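Local coordinates for protein methyltransferase (Geobacter sulfurreducens PCA, PDB 3C3P) that probably transfers methyl groups from S-adenosyl-L-methionine to hydroxyl oxygens of a substrate, at residues P57-S71 / S82-H96. Residues are numbered along the deposited sequence; the frame is centred on the assembly and turned at random. Where two conformers were deposited one is given.
Sequences PQLVVVPGDGLGCAS and SRVVMIDPDRDNVEH. With EDO (1,2-ethanediol), chain I; EDO (1,2-ethanediol), chain J.
R83 N gives to Q58 O and V60 N to R83 O, starting the ladder that joins strands 59-63 and 83-88 in parallel, the axes of the two segments approaching to 4.7 Å. V85 N, V62 N, I87 N and G64 N follow in turn, each reaching a carbonyl of the other strand; V62 N to V85 O measures 2.8 Å.

Apolar contacts back this ladder on both sides of the sheet. On the side of L59, V61, V85 and I87, L59 CD1 lies 3.6 Å from V85 CG2. On the other, V62 CG2 meets V84 CG1, and the selenomethionine M86, bent at chi2 (-68°), brings CE against D65 O, D65 CB and G68 CA.

Beyond the strands, polar side chains bind the loop 64-68. D88 OD1 takes D65 N on its anti lone pair at 2.9 Å, while OD2 receives D90 N, forming an Asx turn, and N93 ND2 from above the carboxylate plane. A leucine in place of D88 would probably leave D65 N without its acceptor and the N93 amide freer to turn. N93 OD1 accepts L67 N at 3.1 Å, the donor standing above the carbonyl plane. H96 ND1 donates in its ring plane to L67 O (3.0 Å), and L67 CD2 sits over one face of the H96 ring, 4.1 Å from the centroid, a CH-pi contact. D65, in turn, uses both carboxylate oxygens to hold A70 N, S71 N and S71 OG at the start of helix 69-75.

A 1,2-ethanediol, probably a crystallisation additive, donates a hydroxyl to D88 OD1 near G64, whose positive phi by itself favours glycine. A glycine-rich loop after the first strand and an acidic residue ending the second are hallmarks of the Rossmann-like methyltransferase fold, consistent with an S-adenosyl-L-methionine pocket here.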
loop_
_atom_site.group_PDB
_atom_site.type_symbol
_atom_site.label_atom_id
_atom_site.label_comp_id
_atom_site.label_asym_id
_atom_site.label_seq_id
_atom_site.Cartn_x
_atom_site.Cartn_y
_atom_site.Cartn_z
ATOM N N PRO A 57 13.538 1.094 0.765
ATOM C CA PRO A 57 14.237 1.825 1.799
ATOM C C PRO A 57 15.648 1.364 2.070
ATOM O O PRO A 57 15.990 0.212 1.848
ATOM C CB PRO A 57 13.415 1.496 3.045
ATOM C CG PRO A 57 13.073 0.038 2.817
ATOM C CD PRO A 57 12.677 0.031 1.327
ATOM N N GLN A 58 16.444 2.320 2.531
ATOM C CA GLN A 58 17.828 2.091 2.902
ATOM C C GLN A 58 17.865 1.779 4.405
ATOM O O GLN A 58 18.739 1.046 4.882
ATOM C CB GLN A 58 18.662 3.323 2.532
ATOM C CG GLN A 58 18.495 3.709 1.057
ATOM C CD GLN A 58 18.954 5.112 0.743
ATOM O OE1 GLN A 58 18.287 5.823 -0.010
ATOM N NE2 GLN A 58 20.038 5.552 1.371
ATOM N N LEU A 59 16.872 2.321 5.113
ATOM C CA LEU A 59 16.709 2.160 6.570
ATOM C C LEU A 59 15.265 2.057 7.050
ATOM O O LEU A 59 14.409 2.896 6.807
ATOM C CB LEU A 59 17.413 3.312 7.330
ATOM C CG LEU A 59 17.385 3.317 8.876
ATOM C CD1 LEU A 59 18.032 2.030 9.441
ATOM C CD2 LEU A 59 18.045 4.564 9.490
ATOM N N VAL A 60 15.045 0.952 7.722
ATOM C CA VAL A 60 13.781 0.612 8.338
ATOM C C VAL A 60 14.039 0.456 9.817
ATOM O O VAL A 60 14.916 -0.306 10.228
ATOM C CB VAL A 60 13.184 -0.731 7.809
ATOM C CG1 VAL A 60 11.865 -1.058 8.549
ATOM C CG2 VAL A 60 12.998 -0.706 6.277
ATOM N N VAL A 61 13.235 1.157 10.601
ATOM C CA VAL A 61 13.310 1.129 12.058
ATOM C C VAL A 61 11.991 0.591 12.661
ATOM O O VAL A 61 10.881 1.027 12.337
ATOM C CB VAL A 61 13.733 2.519 12.608
ATOM C CG1 VAL A 61 13.778 2.526 14.157
ATOM C CG2 VAL A 61 15.108 2.914 11.984
ATOM N N VAL A 62 12.168 -0.423 13.508
ATOM C CA VAL A 62 11.084 -1.130 14.168
ATOM C C VAL A 62 11.240 -1.059 15.686
ATOM O O VAL A 62 11.929 -1.887 16.275
ATOM C CB VAL A 62 11.094 -2.612 13.738
ATOM C CG1 VAL A 62 9.883 -3.329 14.272
ATOM C CG2 VAL A 62 11.164 -2.709 12.206
ATOM N N PRO A 63 10.642 -0.036 16.322
ATOM C CA PRO A 63 10.733 0.093 17.772
ATOM C C PRO A 63 9.669 -0.724 18.456
ATOM O O PRO A 63 8.530 -0.292 18.544
ATOM C CB PRO A 63 10.496 1.592 18.028
ATOM C CG PRO A 63 10.121 2.203 16.715
ATOM C CD PRO A 63 9.999 1.125 15.685
ATOM N N GLY A 64 10.091 -1.878 18.965
ATOM C CA GLY A 64 9.224 -2.855 19.627
ATOM C C GLY A 64 8.783 -3.865 18.574
ATOM O O GLY A 64 8.196 -3.513 17.563
ATOM N N ASP A 65 9.079 -5.135 18.797
ATOM C CA ASP A 65 8.707 -6.133 17.809
ATOM C C ASP A 65 8.662 -7.543 18.386
ATOM O O ASP A 65 9.688 -8.229 18.552
ATOM C CB ASP A 65 9.679 -6.036 16.619
ATOM C CG ASP A 65 9.230 -6.833 15.417
ATOM O OD1 ASP A 65 8.041 -7.200 15.342
ATOM O OD2 ASP A 65 10.061 -7.064 14.508
ATOM N N GLY A 66 7.432 -7.939 18.704
ATOM C CA GLY A 66 7.128 -9.253 19.225
ATOM C C GLY A 66 7.630 -10.331 18.278
ATOM O O GLY A 66 7.199 -10.438 17.112
ATOM N N LEU A 67 8.574 -11.101 18.819
ATOM C CA LEU A 67 9.228 -12.221 18.145
ATOM C C LEU A 67 9.964 -11.823 16.875
ATOM O O LEU A 67 10.395 -12.685 16.115
ATOM C CB LEU A 67 8.219 -13.331 17.811
ATOM C CG LEU A 67 7.453 -13.978 18.961
ATOM C CD1 LEU A 67 6.545 -15.030 18.369
ATOM C CD2 LEU A 67 8.371 -14.585 20.015
ATOM N N GLY A 68 10.159 -10.529 16.688
ATOM C CA GLY A 68 10.828 -10.031 15.487
ATOM C C GLY A 68 9.969 -10.265 14.248
ATOM O O GLY A 68 10.454 -10.316 13.120
ATOM N N CYS A 69 8.673 -10.374 14.461
ATOM C CA CYS A 69 7.766 -10.642 13.339
ATOM C C CYS A 69 7.783 -9.570 12.234
ATOM O O CYS A 69 7.862 -9.880 11.044
ATOM C CB CYS A 69 6.337 -10.845 13.833
ATOM S SG CYS A 69 5.201 -11.257 12.503
ATOM N N ALA A 70 7.697 -8.310 12.634
ATOM C CA ALA A 70 7.693 -7.197 11.670
ATOM C C ALA A 70 9.023 -7.121 10.941
ATOM O O ALA A 70 9.094 -6.953 9.721
ATOM C CB ALA A 70 7.393 -5.847 12.387
ATOM N N SER A 71 10.083 -7.296 11.711
ATOM C CA SER A 71 11.461 -7.235 11.184
ATOM C C SER A 71 11.711 -8.362 10.195
ATOM O O SER A 71 12.480 -8.226 9.247
ATOM C CB SER A 71 12.473 -7.298 12.325
ATOM O OG SER A 71 12.287 -6.218 13.227
ATOM N N SER A 82 21.105 -2.197 2.575
ATOM C CA SER A 82 20.124 -1.584 3.493
ATOM C C SER A 82 20.116 -2.287 4.830
ATOM O O SER A 82 20.714 -3.358 5.022
ATOM C CB SER A 82 18.731 -1.633 2.915
ATOM O OG SER A 82 18.715 -1.056 1.633
ATOM N N ARG A 83 19.392 -1.666 5.751
ATOM C CA ARG A 83 19.261 -2.154 7.121
ATOM C C ARG A 83 17.907 -1.991 7.775
ATOM O O ARG A 83 17.159 -1.059 7.498
ATOM C CB ARG A 83 20.244 -1.410 8.054
ATOM C CG ARG A 83 21.737 -1.658 7.814
ATOM C CD ARG A 83 22.141 -3.074 8.134
ATOM N NE ARG A 83 23.564 -3.279 7.914
ATOM C CZ ARG A 83 24.116 -3.629 6.754
ATOM N NH1 ARG A 83 23.370 -3.838 5.677
ATOM N NH2 ARG A 83 25.429 -3.798 6.676
ATOM N N VAL A 84 17.615 -2.989 8.602
ATOM C CA VAL A 84 16.453 -2.992 9.479
ATOM C C VAL A 84 17.071 -2.930 10.878
ATOM O O VAL A 84 18.003 -3.689 11.218
ATOM C CB VAL A 84 15.537 -4.230 9.417
ATOM C CG1 VAL A 84 14.456 -4.099 10.478
ATOM C CG2 VAL A 84 14.914 -4.424 8.041
ATOM N N VAL A 85 16.607 -1.963 11.644
ATOM C CA VAL A 85 17.042 -1.760 13.017
ATOM C C VAL A 85 15.841 -2.053 13.905
ATOM O O VAL A 85 14.821 -1.354 13.888
ATOM C CB VAL A 85 17.540 -0.332 13.289
ATOM C CG1 VAL A 85 17.973 -0.202 14.755
ATOM C CG2 VAL A 85 18.685 0.046 12.344
HETATM N N MSE A 86 15.987 -3.116 14.668
HETATM C CA MSE A 86 14.961 -3.586 15.577
HETATM C C MSE A 86 15.416 -3.445 17.017
HETATM O O MSE A 86 16.528 -3.850 17.389
HETATM C CB MSE A 86 14.660 -5.041 15.211
HETATM C CG MSE A 86 13.610 -5.841 16.011
HETATM SE SE MSE A 86 13.990 -6.313 17.867
HETATM C CE MSE A 86 12.861 -7.916 17.961
ATOM N N ILE A 87 14.542 -2.811 17.796
ATOM C CA ILE A 87 14.756 -2.571 19.229
ATOM C C ILE A 87 13.569 -3.113 20.033
ATOM O O ILE A 87 12.409 -2.899 19.701
ATOM C CB ILE A 87 14.972 -1.066 19.598
ATOM C CG1 ILE A 87 16.037 -0.387 18.740
ATOM C CG2 ILE A 87 15.328 -0.892 21.075
ATOM C CD1 ILE A 87 15.492 0.173 17.450
ATOM N N ASP A 88 13.882 -3.855 21.081
ATOM C CA ASP A 88 12.842 -4.426 21.936
ATOM C C ASP A 88 13.341 -4.592 23.383
ATOM O O ASP A 88 14.489 -4.994 23.630
ATOM C CB ASP A 88 12.325 -5.746 21.336
ATOM C CG ASP A 88 11.032 -6.232 21.997
ATOM O OD1 ASP A 88 9.968 -5.972 21.382
ATOM O OD2 ASP A 88 11.050 -6.773 23.135
ATOM N N PRO A 89 12.474 -4.280 24.354
ATOM C CA PRO A 89 12.979 -4.405 25.714
ATOM C C PRO A 89 13.148 -5.838 26.174
ATOM O O PRO A 89 13.925 -6.109 27.095
ATOM C CB PRO A 89 11.902 -3.688 26.550
ATOM C CG PRO A 89 10.707 -3.654 25.727
ATOM C CD PRO A 89 11.161 -3.622 24.301
ATOM N N ASP A 90 12.484 -6.764 25.504
ATOM C CA ASP A 90 12.574 -8.170 25.931
ATOM C C ASP A 90 13.675 -8.940 25.195
ATOM O O ASP A 90 13.734 -8.974 23.964
ATOM C CB ASP A 90 11.213 -8.857 25.781
ATOM C CG ASP A 90 11.172 -10.221 26.453
ATOM O OD1 ASP A 90 12.147 -10.587 27.127
ATOM O OD2 ASP A 90 10.152 -10.922 26.317
ATOM N N ARG A 91 14.541 -9.567 25.989
ATOM C CA ARG A 91 15.680 -10.350 25.456
ATOM C C ARG A 91 15.239 -11.579 24.649
ATOM O O ARG A 91 15.935 -12.009 23.732
ATOM C CB ARG A 91 16.648 -10.787 26.574
ATOM C CG ARG A 91 16.078 -11.788 27.576
ATOM N N ASP A 92 14.056 -12.102 24.965
ATOM C CA ASP A 92 13.512 -13.309 24.288
ATOM C C ASP A 92 13.007 -12.993 22.877
ATOM O O ASP A 92 12.979 -13.853 21.981
ATOM C CB ASP A 92 12.393 -13.949 25.119
ATOM C CG ASP A 92 12.865 -14.408 26.490
ATOM O OD1 ASP A 92 14.079 -14.662 26.681
ATOM O OD2 ASP A 92 12.007 -14.540 27.386
ATOM N N ASN A 93 12.585 -11.745 22.708
ATOM C CA ASN A 93 12.108 -11.258 21.431
ATOM C C ASN A 93 13.284 -11.073 20.534
ATOM O O ASN A 93 13.301 -11.506 19.382
ATOM C CB ASN A 93 11.352 -9.919 21.545
ATOM C CG ASN A 93 9.940 -10.108 22.026
ATOM O OD1 ASN A 93 9.341 -11.169 21.802
ATOM N ND2 ASN A 93 9.381 -9.082 22.664
ATOM N N VAL A 94 14.285 -10.420 21.093
ATOM C CA VAL A 94 15.499 -10.131 20.328
ATOM C C VAL A 94 16.167 -11.455 19.926
ATOM O O VAL A 94 16.541 -11.629 18.772
ATOM C CB VAL A 94 16.461 -9.166 21.101
ATOM C CG1 VAL A 94 17.789 -8.986 20.352
ATOM C CG2 VAL A 94 15.766 -7.823 21.352
ATOM N N GLU A 95 16.244 -12.402 20.861
ATOM C CA GLU A 95 16.880 -13.725 20.591
ATOM C C GLU A 95 16.103 -14.553 19.578
ATOM O O GLU A 95 16.678 -15.232 18.728
ATOM C CB GLU A 95 17.064 -14.539 21.883
ATOM C CG GLU A 95 17.634 -15.981 21.681
ATOM C CD GLU A 95 19.049 -16.029 21.103
ATOM O OE1 GLU A 95 19.646 -14.959 20.873
ATOM O OE2 GLU A 95 19.568 -17.152 20.889
ATOM N N HIS A 96 14.780 -14.463 19.651
ATOM C CA HIS A 96 13.937 -15.215 18.730
ATOM C C HIS A 96 14.195 -14.724 17.315
ATOM O O HIS A 96 14.344 -15.516 16.370
ATOM C CB HIS A 96 12.447 -15.077 19.063
ATOM C CG HIS A 96 11.579 -15.920 18.190
ATOM N ND1 HIS A 96 10.994 -15.441 17.041
ATOM C CD2 HIS A 96 11.259 -17.235 18.254
ATOM C CE1 HIS A 96 10.319 -16.411 16.451
ATOM N NE2 HIS A 96 10.459 -17.509 17.167
HETATM C C1 EDO I . 6.739 -3.951 22.010
HETATM O O1 EDO I . 7.229 -2.672 22.423
HETATM C C2 EDO I . 7.317 -5.005 22.949
HETATM O O2 EDO I . 7.456 -6.260 22.275
HETATM C C1 EDO J . 10.000 -12.760 30.693
HETATM O O1 EDO J . 10.600 -12.277 31.900
HETATM C C2 EDO J . 10.880 -12.388 29.505
HETATM O O2 EDO J . 10.197 -12.712 28.290
#